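Local coordinates for NAD(FAD)-dependent dehydrogenase, NirB-family (N-terminal domain) (Clostridium acetobutylicum, PDB 3KLJ), which catalyses the NADH-dependent reduction of rubredoxin through a bound FAD, passing electrons toward the proteins that scavenge dioxygen in this anaerobe, at residues I277-A280 against N281-E285; P45-R48 against P49-N52; G191-L194 against K195-D199. All coordinates share one frame; numbering follows the deposited sequence.

Interaction 1. Residues I277-A280 against N281-E285; sequences INIA and NKQGE. With FAD (flavin-adenine dinucleotide), chain B.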
loop_
_atom_site.group_PDB
_atom_site.type_symbol
_atom_site.label_atom_id
_atom_site.label_comp_id
_atom_site.label_asym_id
_atom_site.label_seq_id
_atom_site.Cartn_x
_atom_site.Cartn_y
_atom_site.Cartn_z
ATOM N N ILE A 277 1.861 -1.912 -5.108
ATOM C CA ILE A 277 1.234 -2.738 -6.146
ATOM C C ILE A 277 2.215 -3.436 -7.096
ATOM O O ILE A 277 1.968 -4.582 -7.477
ATOM C CB ILE A 277 0.057 -2.020 -6.898
ATOM C CG1 ILE A 277 -0.796 -3.060 -7.646
ATOM C CG2 ILE A 277 0.567 -0.917 -7.813
ATOM C CD1 ILE A 277 -2.225 -2.696 -7.834
ATOM N N ASN A 278 3.331 -2.798 -7.458
ATOM C CA ASN A 278 4.292 -3.480 -8.324
ATOM C C ASN A 278 4.881 -4.729 -7.646
ATOM O O ASN A 278 5.161 -5.724 -8.312
ATOM C CB ASN A 278 5.371 -2.533 -8.879
ATOM C CG ASN A 278 6.202 -1.871 -7.795
ATOM O OD1 ASN A 278 5.911 -1.987 -6.604
ATOM N ND2 ASN A 278 7.250 -1.163 -8.210
ATOM N N ILE A 279 5.027 -4.682 -6.323
ATOM C CA ILE A 279 5.457 -5.839 -5.521
ATOM C C ILE A 279 4.395 -6.946 -5.528
ATOM O O ILE A 279 4.727 -8.122 -5.639
ATOM C CB ILE A 279 5.808 -5.416 -4.068
ATOM C CG1 ILE A 279 7.007 -4.463 -4.105
ATOM C CG2 ILE A 279 6.094 -6.634 -3.176
ATOM C CD1 ILE A 279 7.400 -3.857 -2.770
ATOM N N ALA A 280 3.127 -6.557 -5.402
ATOM C CA ALA A 280 2.007 -7.497 -5.457
ATOM C C ALA A 280 1.989 -8.254 -6.781
ATOM O O ALA A 280 1.883 -9.483 -6.808
ATOM C CB ALA A 280 0.683 -6.767 -5.235
ATOM N N ASN A 281 2.071 -7.505 -7.872
ATOM C CA ASN A 281 2.101 -8.083 -9.210
ATOM C C ASN A 281 3.264 -9.060 -9.379
ATOM O O ASN A 281 3.077 -10.185 -9.850
ATOM C CB ASN A 281 2.197 -6.975 -10.261
ATOM C CG ASN A 281 0.950 -6.117 -10.320
ATOM O OD1 ASN A 281 1.022 -4.912 -10.578
ATOM N ND2 ASN A 281 -0.202 -6.733 -10.071
ATOM N N LYS A 282 4.464 -8.634 -8.983
ATOM C CA LYS A 282 5.665 -9.426 -9.225
ATOM C C LYS A 282 5.786 -10.614 -8.264
ATOM O O LYS A 282 6.192 -11.709 -8.671
ATOM C CB LYS A 282 6.904 -8.534 -9.147
ATOM C CG LYS A 282 7.787 -8.559 -10.393
ATOM C CD LYS A 282 8.984 -9.517 -10.218
ATOM C CE LYS A 282 8.950 -10.700 -11.186
ATOM N NZ LYS A 282 7.739 -11.555 -11.012
ATOM N N GLN A 283 5.434 -10.413 -6.996
ATOM C CA GLN A 283 5.410 -11.551 -6.066
ATOM C C GLN A 283 4.300 -12.545 -6.414
ATOM O O GLN A 283 4.511 -13.750 -6.341
ATOM C CB GLN A 283 5.323 -11.118 -4.604
ATOM C CG GLN A 283 6.604 -10.443 -4.085
ATOM C CD GLN A 283 6.489 -10.009 -2.635
ATOM O OE1 GLN A 283 5.386 -9.927 -2.084
ATOM N NE2 GLN A 283 7.635 -9.695 -2.015
ATOM N N GLY A 284 3.124 -12.044 -6.782
ATOM C CA GLY A 284 2.036 -12.920 -7.240
ATOM C C GLY A 284 2.467 -13.801 -8.405
ATOM O O GLY A 284 2.236 -15.012 -8.403
ATOM N N GLU A 285 3.106 -13.185 -9.397
ATOM C CA GLU A 285 3.677 -13.905 -10.530
ATOM C C GLU A 285 4.663 -15.025 -10.109
ATOM O O GLU A 285 4.532 -16.169 -10.548
ATOM C CB GLU A 285 4.352 -12.920 -11.483
ATOM C CG GLU A 285 5.058 -13.597 -12.650
ATOM C CD GLU A 285 5.825 -12.638 -13.539
ATOM O OE1 GLU A 285 6.106 -11.484 -13.137
ATOM O OE2 GLU A 285 6.157 -13.057 -14.661
HETATM P PA FAD B . -5.271 -6.719 -1.840
HETATM O O1A FAD B . -5.673 -6.209 -0.481
HETATM O O2A FAD B . -5.367 -5.662 -2.914
HETATM O O5B FAD B . -6.174 -7.977 -2.226
HETATM C C5B FAD B . -6.373 -9.038 -1.310
HETATM C C4B FAD B . -7.788 -9.592 -1.478
HETATM O O4B FAD B . -7.955 -10.740 -0.647
HETATM C C3B FAD B . -8.837 -8.575 -1.035
HETATM O O3B FAD B . -9.809 -8.434 -2.058
HETATM C C2B FAD B . -9.444 -9.156 0.228
HETATM O O2B FAD B . -10.827 -8.901 0.331
HETATM C C1B FAD B . -9.181 -10.646 0.058
HETATM N N9A FAD B . -9.120 -11.385 1.332
HETATM C C8A FAD B . -8.629 -10.946 2.533
HETATM N N7A FAD B . -8.760 -11.941 3.442
HETATM C C5A FAD B . -9.320 -13.011 2.842
HETATM C C6A FAD B . -9.677 -14.274 3.314
HETATM N N6A FAD B . -9.728 -14.509 4.626
HETATM N N1A FAD B . -10.255 -15.176 2.437
HETATM C C2A FAD B . -10.477 -14.835 1.116
HETATM N N3A FAD B . -10.131 -13.576 0.661
HETATM C C4A FAD B . -9.555 -12.677 1.512
HETATM N N1 FAD B . 0.188 0.966 -3.913
HETATM C C2 FAD B . 1.155 1.578 -4.682
HETATM O O2 FAD B . 2.162 0.960 -4.983
HETATM N N3 FAD B . 0.986 2.869 -5.139
HETATM C C4 FAD B . -0.153 3.566 -4.814
HETATM O O4 FAD B . -0.266 4.724 -5.226
HETATM C C4X FAD B . -1.140 2.964 -4.020
HETATM N N5 FAD B . -2.302 3.643 -3.686
HETATM C C5X FAD B . -3.272 3.039 -2.908
HETATM C C6 FAD B . -4.441 3.734 -2.569
HETATM C C7 FAD B . -5.422 3.101 -1.788
HETATM C C7M FAD B . -6.675 3.841 -1.421
HETATM C C8 FAD B . -5.229 1.794 -1.342
HETATM C C8M FAD B . -6.263 1.093 -0.496
HETATM C C9 FAD B . -4.064 1.114 -1.678
HETATM C C9A FAD B . -3.085 1.730 -2.464
HETATM N N10 FAD B . -1.923 1.039 -2.803
HETATM C C10 FAD B . -0.958 1.653 -3.578
HETATM C "C1'" FAD B . -1.707 -0.354 -2.310
HETATM C "C2'" FAD B . -2.054 -1.403 -3.344
HETATM O "O2'" FAD B . -3.442 -1.335 -3.599
HETATM C "C3'" FAD B . -1.684 -2.750 -2.757
HETATM O "O3'" FAD B . -0.278 -2.833 -2.612
HETATM C "C4'" FAD B . -2.148 -3.922 -3.605
HETATM O "O4'" FAD B . -3.553 -3.861 -3.812
HETATM C "C5'" FAD B . -1.826 -5.210 -2.859
HETATM O "O5'" FAD B . -2.433 -6.263 -3.563
HETATM P P FAD B . -2.723 -7.640 -2.823
HETATM O O1P FAD B . -3.323 -8.612 -3.826
HETATM O O2P FAD B . -1.491 -8.155 -2.121
HETATM O O3P FAD B . -3.777 -7.285 -1.653
#
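I279 and Q283, one helical turn apart, lie side by side and point the same way. The methyl CG2 of I279 rests against the amide carbon CD of Q283 at 3.4 Å, with OE1 and NE2 of that amide scarcely farther from it. CG2 reaches this place because it stands anti to the backbone N of I279, while the Q283 chain runs extended beyond CG (chi2 179°). Its OE1 accepts a hydrogen bond from the backbone N of G264, which helps fix the amide's rotation. I277 and N281 cross obliquely, CG1 of I277 lying 3.9 Å from OD1 of N281 in the modelled conformer of N281.

Four i to i+4 backbone bonds underlie these contacts; the straightest runs from N281 N to I277 O (3.0 Å, 173°), and the G284 N to A280 O bond measures 2.8 Å. One turn on, K282 NZ forms a salt bridge with E285 OE1 at 2.7 Å, approaching from above the carboxylate plane.

I277 and A280 of the first turn face the cofactor. I277 N donates to FAD O2 of the flavin (2.9 Å), and A280 CB lies 3.6 Å from FAD O5'; the helix start thus probably helps polarise the flavin carbonyl. Around it, helix 19-28 packs on I277, A280 and N281 through P19 and A20, S23 OG bonds N281 O, and strand 267-269 borders Q283.

Interaction 2. Residues P45-R48 against P49-N52; sequences PYYR and PRLN. With FAD (flavin-adenine dinucleotide), chain B.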
loop_
_atom_site.group_PDB
_atom_site.type_symbol
_atom_site.label_atom_id
_atom_site.label_comp_id
_atom_site.label_asym_id
_atom_site.label_seq_id
_atom_site.Cartn_x
_atom_site.Cartn_y
_atom_site.Cartn_z
ATOM N N PRO A 45 -10.821 -9.144 -9.206
ATOM C CA PRO A 45 -9.633 -8.338 -8.951
ATOM C C PRO A 45 -9.667 -6.976 -9.637
ATOM O O PRO A 45 -9.920 -6.883 -10.838
ATOM C CB PRO A 45 -8.511 -9.196 -9.529
ATOM C CG PRO A 45 -8.955 -10.587 -9.224
ATOM C CD PRO A 45 -10.477 -10.576 -9.326
ATOM N N TYR A 46 -9.393 -5.933 -8.863
ATOM C CA TYR A 46 -9.369 -4.580 -9.405
ATOM C C TYR A 46 -8.122 -3.815 -8.989
ATOM O O TYR A 46 -7.460 -4.170 -8.000
ATOM C CB TYR A 46 -10.641 -3.825 -9.029
ATOM C CG TYR A 46 -10.966 -3.757 -7.547
ATOM C CD1 TYR A 46 -11.806 -4.707 -6.949
ATOM C CD2 TYR A 46 -10.466 -2.724 -6.750
ATOM C CE1 TYR A 46 -12.136 -4.630 -5.589
ATOM C CE2 TYR A 46 -10.782 -2.638 -5.397
ATOM C CZ TYR A 46 -11.623 -3.592 -4.822
ATOM O OH TYR A 46 -11.935 -3.494 -3.481
ATOM N N TYR A 47 -7.799 -2.782 -9.767
ATOM C CA TYR A 47 -6.606 -1.969 -9.536
ATOM C C TYR A 47 -6.877 -1.035 -8.361
ATOM O O TYR A 47 -7.245 0.141 -8.541
ATOM C CB TYR A 47 -6.234 -1.174 -10.793
ATOM C CG TYR A 47 -4.776 -0.771 -10.826
ATOM C CD1 TYR A 47 -4.358 0.443 -10.286
ATOM C CD2 TYR A 47 -3.813 -1.612 -11.387
ATOM C CE1 TYR A 47 -3.010 0.816 -10.302
ATOM C CE2 TYR A 47 -2.470 -1.248 -11.416
ATOM C CZ TYR A 47 -2.080 -0.029 -10.875
ATOM O OH TYR A 47 -0.763 0.333 -10.881
ATOM N N ARG A 48 -6.704 -1.588 -7.164
ATOM C CA ARG A 48 -7.027 -0.907 -5.905
ATOM C C ARG A 48 -6.511 0.553 -5.768
ATOM O O ARG A 48 -7.245 1.390 -5.242
ATOM C CB ARG A 48 -6.584 -1.768 -4.705
ATOM C CG ARG A 48 -7.167 -1.350 -3.335
ATOM C CD ARG A 48 -6.733 -2.336 -2.208
ATOM N NE ARG A 48 -7.147 -3.712 -2.512
ATOM C CZ ARG A 48 -8.406 -4.154 -2.469
ATOM N NH1 ARG A 48 -8.679 -5.413 -2.783
ATOM N NH2 ARG A 48 -9.397 -3.346 -2.109
ATOM N N PRO A 49 -5.259 0.859 -6.217
ATOM C CA PRO A 49 -4.798 2.253 -6.101
ATOM C C PRO A 49 -5.643 3.300 -6.825
ATOM O O PRO A 49 -5.456 4.492 -6.575
ATOM C CB PRO A 49 -3.373 2.211 -6.691
ATOM C CG PRO A 49 -2.904 0.798 -6.395
ATOM C CD PRO A 49 -4.159 -0.035 -6.640
ATOM N N ARG A 50 -6.573 2.879 -7.681
ATOM C CA ARG A 50 -7.394 3.848 -8.406
ATOM C C ARG A 50 -8.721 4.136 -7.697
ATOM O O ARG A 50 -9.573 4.806 -8.258
ATOM C CB ARG A 50 -7.636 3.425 -9.862
ATOM C CG ARG A 50 -6.402 2.931 -10.554
ATOM C CD ARG A 50 -6.233 3.476 -11.936
ATOM N NE ARG A 50 -7.106 2.852 -12.910
ATOM C CZ ARG A 50 -8.074 3.479 -13.578
ATOM N NH1 ARG A 50 -8.321 4.762 -13.377
ATOM N NH2 ARG A 50 -8.803 2.808 -14.447
ATOM N N LEU A 51 -8.872 3.648 -6.465
ATOM C CA LEU A 51 -10.084 3.895 -5.677
ATOM C C LEU A 51 -10.374 5.396 -5.517
ATOM O O LEU A 51 -11.535 5.809 -5.471
ATOM C CB LEU A 51 -10.024 3.175 -4.318
ATOM C CG LEU A 51 -10.312 1.664 -4.351
ATOM C CD1 LEU A 51 -10.075 1.029 -2.992
ATOM C CD2 LEU A 51 -11.732 1.356 -4.840
ATOM N N ASN A 52 -9.319 6.208 -5.463
ATOM C CA ASN A 52 -9.479 7.656 -5.393
ATOM C C ASN A 52 -10.227 8.220 -6.604
ATOM O O ASN A 52 -10.893 9.241 -6.497
ATOM C CB ASN A 52 -8.124 8.344 -5.196
ATOM C CG ASN A 52 -7.651 8.286 -3.751
ATOM O OD1 ASN A 52 -8.429 8.529 -2.829
ATOM N ND2 ASN A 52 -6.378 7.963 -3.549
HETATM P PA FAD B . -5.271 -6.719 -1.840
HETATM O O1A FAD B . -5.673 -6.209 -0.481
HETATM O O2A FAD B . -5.367 -5.662 -2.914
HETATM O O5B FAD B . -6.174 -7.977 -2.226
HETATM C C5B FAD B . -6.373 -9.038 -1.310
HETATM C C4B FAD B . -7.788 -9.592 -1.478
HETATM O O4B FAD B . -7.955 -10.740 -0.647
HETATM C C3B FAD B . -8.837 -8.575 -1.035
HETATM O O3B FAD B . -9.809 -8.434 -2.058
HETATM C C2B FAD B . -9.444 -9.156 0.228
HETATM O O2B FAD B . -10.827 -8.901 0.331
HETATM C C1B FAD B . -9.181 -10.646 0.058
HETATM N N9A FAD B . -9.120 -11.385 1.332
HETATM C C8A FAD B . -8.629 -10.946 2.533
HETATM N N7A FAD B . -8.760 -11.941 3.442
HETATM C C5A FAD B . -9.320 -13.011 2.842
HETATM C C6A FAD B . -9.677 -14.274 3.314
HETATM N N6A FAD B . -9.728 -14.509 4.626
HETATM N N1A FAD B . -10.255 -15.176 2.437
HETATM C C2A FAD B . -10.477 -14.835 1.116
HETATM N N3A FAD B . -10.131 -13.576 0.661
HETATM C C4A FAD B . -9.555 -12.677 1.512
HETATM N N1 FAD B . 0.188 0.966 -3.913
HETATM C C2 FAD B . 1.155 1.578 -4.682
HETATM O O2 FAD B . 2.162 0.960 -4.983
HETATM N N3 FAD B . 0.986 2.869 -5.139
HETATM C C4 FAD B . -0.153 3.566 -4.814
HETATM O O4 FAD B . -0.266 4.724 -5.226
HETATM C C4X FAD B . -1.140 2.964 -4.020
HETATM N N5 FAD B . -2.302 3.643 -3.686
HETATM C C5X FAD B . -3.272 3.039 -2.908
HETATM C C6 FAD B . -4.441 3.734 -2.569
HETATM C C7 FAD B . -5.422 3.101 -1.788
HETATM C C7M FAD B . -6.675 3.841 -1.421
HETATM C C8 FAD B . -5.229 1.794 -1.342
HETATM C C8M FAD B . -6.263 1.093 -0.496
HETATM C C9 FAD B . -4.064 1.114 -1.678
HETATM C C9A FAD B . -3.085 1.730 -2.464
HETATM N N10 FAD B . -1.923 1.039 -2.803
HETATM C C10 FAD B . -0.958 1.653 -3.578
HETATM C "C1'" FAD B . -1.707 -0.354 -2.310
HETATM C "C2'" FAD B . -2.054 -1.403 -3.344
HETATM O "O2'" FAD B . -3.442 -1.335 -3.599
HETATM C "C3'" FAD B . -1.684 -2.750 -2.757
HETATM O "O3'" FAD B . -0.278 -2.833 -2.612
HETATM C "C4'" FAD B . -2.148 -3.922 -3.605
HETATM O "O4'" FAD B . -3.553 -3.861 -3.812
HETATM C "C5'" FAD B . -1.826 -5.210 -2.859
HETATM O "O5'" FAD B . -2.433 -6.263 -3.563
HETATM P P FAD B . -2.723 -7.640 -2.823
HETATM O O1P FAD B . -3.323 -8.612 -3.826
HETATM O O2P FAD B . -1.491 -8.155 -2.121
HETATM O O3P FAD B . -3.777 -7.285 -1.653
#
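Apolar contacts first join Y47 to the two residues that follow R48. The Y47 ring crosses P49 at about a right angle, its CD1 lying 3.7 Å from P49 CD, and the same CD1 meets R50 CG at 3.2 Å, a close approach. The ring and the R50 guanidinium are turned 49° from each other, and CD1 comes to that group at its edge. R48 and L51 lie side by side, pointing the same way, with R48 CG 3.8 Å from L51 CD1. Farther along, L51 CD2 touches Y46 CE2 obliquely at 4.1 Å.

Backbone bonds set the turn. Y47 is the centre of an inverse gamma turn, closed by a weak bond from R48 N to Y46 O. Next, R50 N donates to Y47 O and L51 N to R48 O, both i to i+3, so a short 3-10 turn leads toward helix 51-56. This loop, following strand 35-38 of the FAD-binding domain, brings R48 and P49 to the cofactor: P49 CB lies 3.5 Å from N5 of the flavin.

Charged and polar side-chain contacts centre on R48, an FAD-binding residue. Its chain is extended to CD and then bends (chi3 -58°), presenting the guanidinium edge to the diphosphate; FAD O2A lies in its plane and receives a nearly straight bond from NE (2.7 Å) and a weak one from NH1. NH2 donates to Y46 OH (2.9 Å), 34° out of the guanidinium plane. E41 is a second partner of both groups, bridging to R48 NH1 and bonding to Y46 OH, while R50 NH1 forms a salt bridge with E53.

Interaction 3. Residues G191-L194 against K195-D199; sequences GLFL and KDKLD
F193 and K197 meet at a slant on one flank of helix 188-199. The aliphatic part of the lysine does the touching: K197 CE lies 3.8 Å from F193 CZ, and K197 CG 4.0 Å from F193 CE1. Two torsions bring them together. The ring is carried away from the F193 backbone N (chi1 -179°), and the lysine bends at chi2 (-62°), which brings CG and CE near the CE1-CZ side of the ring while the ammonium end goes on to donate to the backbone O of E334.

A second pair, L194 and L198, lean across one another. CG of L194 meets CD1 of L198 at 3.7 Å, and that same L198 methyl also lies against CD1 of L194, on the side where I314 and I312 of strand 312-317 pack against L194 and L198 respectively.

L192 and K195 lie side by side, pointing the same way, but CD2 of L192 and CD of K195 only brush at 4.2 Å.

Regular i to i+4 bonds set this spacing. L198 N reaches L194 O at 2.8 Å, K197 N reaches F193 O at 3.1 Å, and K195 N reaches G191 O at 2.7 Å.

Helix 188-199 is the connecting helix of a beta-alpha-beta unit between parallel strands 172-175 and 204-206, in the Rossmann-type NADH-binding domain.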
loop_
_atom_site.group_PDB
_atom_site.type_symbol
_atom_site.label_atom_id
_atom_site.label_comp_id
_atom_site.label_asym_id
_atom_site.label_seq_id
_atom_site.Cartn_x
_atom_site.Cartn_y
_atom_site.Cartn_z
ATOM N N GLY A 191 8.391 18.225 5.610
ATOM C CA GLY A 191 6.958 18.136 5.874
ATOM C C GLY A 191 6.262 19.482 5.943
ATOM O O GLY A 191 5.109 19.620 5.507
ATOM N N LEU A 192 6.939 20.471 6.523
ATOM C CA LEU A 192 6.390 21.813 6.608
ATOM C C LEU A 192 6.409 22.487 5.238
ATOM O O LEU A 192 5.491 23.224 4.897
ATOM C CB LEU A 192 7.141 22.656 7.653
ATOM C CG LEU A 192 6.874 22.260 9.113
ATOM C CD1 LEU A 192 7.652 23.173 10.051
ATOM C CD2 LEU A 192 5.366 22.275 9.461
ATOM N N PHE A 193 7.446 22.216 4.446
ATOM C CA PHE A 193 7.466 22.645 3.055
ATOM C C PHE A 193 6.222 22.086 2.344
ATOM O O PHE A 193 5.484 22.832 1.688
ATOM C CB PHE A 193 8.770 22.191 2.377
ATOM C CG PHE A 193 8.901 22.614 0.936
ATOM C CD1 PHE A 193 8.377 21.822 -0.090
ATOM C CD2 PHE A 193 9.568 23.787 0.603
ATOM C CE1 PHE A 193 8.505 22.204 -1.426
ATOM C CE2 PHE A 193 9.706 24.180 -0.733
ATOM C CZ PHE A 193 9.173 23.394 -1.747
ATOM N N LEU A 194 5.981 20.784 2.498
ATOM C CA LEU A 194 4.821 20.146 1.909
ATOM C C LEU A 194 3.498 20.733 2.455
ATOM O O LEU A 194 2.599 21.069 1.683
ATOM C CB LEU A 194 4.885 18.622 2.128
ATOM C CG LEU A 194 3.738 17.789 1.551
ATOM C CD1 LEU A 194 3.797 17.803 0.019
ATOM C CD2 LEU A 194 3.795 16.351 2.080
ATOM N N LYS A 195 3.392 20.869 3.775
ATOM C CA LYS A 195 2.206 21.481 4.399
ATOM C C LYS A 195 1.879 22.846 3.770
ATOM O O LYS A 195 0.722 23.119 3.460
ATOM C CB LYS A 195 2.400 21.641 5.910
ATOM C CG LYS A 195 1.163 22.199 6.636
ATOM C CD LYS A 195 1.478 22.683 8.035
ATOM C CE LYS A 195 0.228 23.256 8.708
ATOM N NZ LYS A 195 -0.337 24.460 8.019
ATOM N N ASP A 196 2.902 23.685 3.578
ATOM C CA ASP A 196 2.742 25.015 2.967
ATOM C C ASP A 196 2.197 24.917 1.546
ATOM O O ASP A 196 1.225 25.588 1.192
ATOM C CB ASP A 196 4.074 25.789 2.986
ATOM C CG ASP A 196 4.134 26.922 1.950
ATOM O OD1 ASP A 196 3.189 27.734 1.861
ATOM O OD2 ASP A 196 5.149 27.013 1.229
ATOM N N LYS A 197 2.837 24.086 0.730
ATOM C CA LYS A 197 2.424 23.888 -0.654
ATOM C C LYS A 197 0.988 23.342 -0.748
ATOM O O LYS A 197 0.209 23.748 -1.618
ATOM C CB LYS A 197 3.385 22.931 -1.366
ATOM C CG LYS A 197 4.768 23.489 -1.676
ATOM C CD LYS A 197 4.709 24.679 -2.626
ATOM C CE LYS A 197 6.090 25.101 -3.051
ATOM N NZ LYS A 197 6.117 26.545 -3.425
ATOM N N LEU A 198 0.650 22.426 0.154
ATOM C CA LEU A 198 -0.703 21.900 0.230
ATOM C C LEU A 198 -1.718 22.917 0.755
ATOM O O LEU A 198 -2.856 22.939 0.288
ATOM C CB LEU A 198 -0.740 20.597 1.043
ATOM C CG LEU A 198 -0.023 19.402 0.410
ATOM C CD1 LEU A 198 0.040 18.207 1.369
ATOM C CD2 LEU A 198 -0.695 18.997 -0.898
ATOM N N ASP A 199 -1.292 23.763 1.698
ATOM C CA ASP A 199 -2.164 24.739 2.352
ATOM C C ASP A 199 -2.547 25.882 1.422
ATOM O O ASP A 199 -3.677 26.372 1.472
ATOM C CB ASP A 199 -1.507 25.314 3.618
ATOM C CG ASP A 199 -2.513 26.003 4.548
ATOM O OD1 ASP A 199 -3.489 25.343 4.971
ATOM O OD2 ASP A 199 -2.322 27.199 4.868
#

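In the fold
Interactions 1 and 2 are buried and meet at the cofactor: I277 CD1 packs on P49 CD at 3.5 Å, and both contacts touch FAD, although their centres lie 14 Å apart. They belong to the FAD-binding domain, one as the start of a helix and the other as a loop turning into helix 51-56. Interaction 3, in the NADH-binding domain, is only partly buried; its nearest atoms are about 20 Å from interaction 1 and about 13 Å from interaction 2. The chemistry follows place: a backbone amide meets the flavin in 277-285, an arginine meets the diphosphate in 45-52, and the side chains of 191-199 meet one another mainly through hydrocarbon.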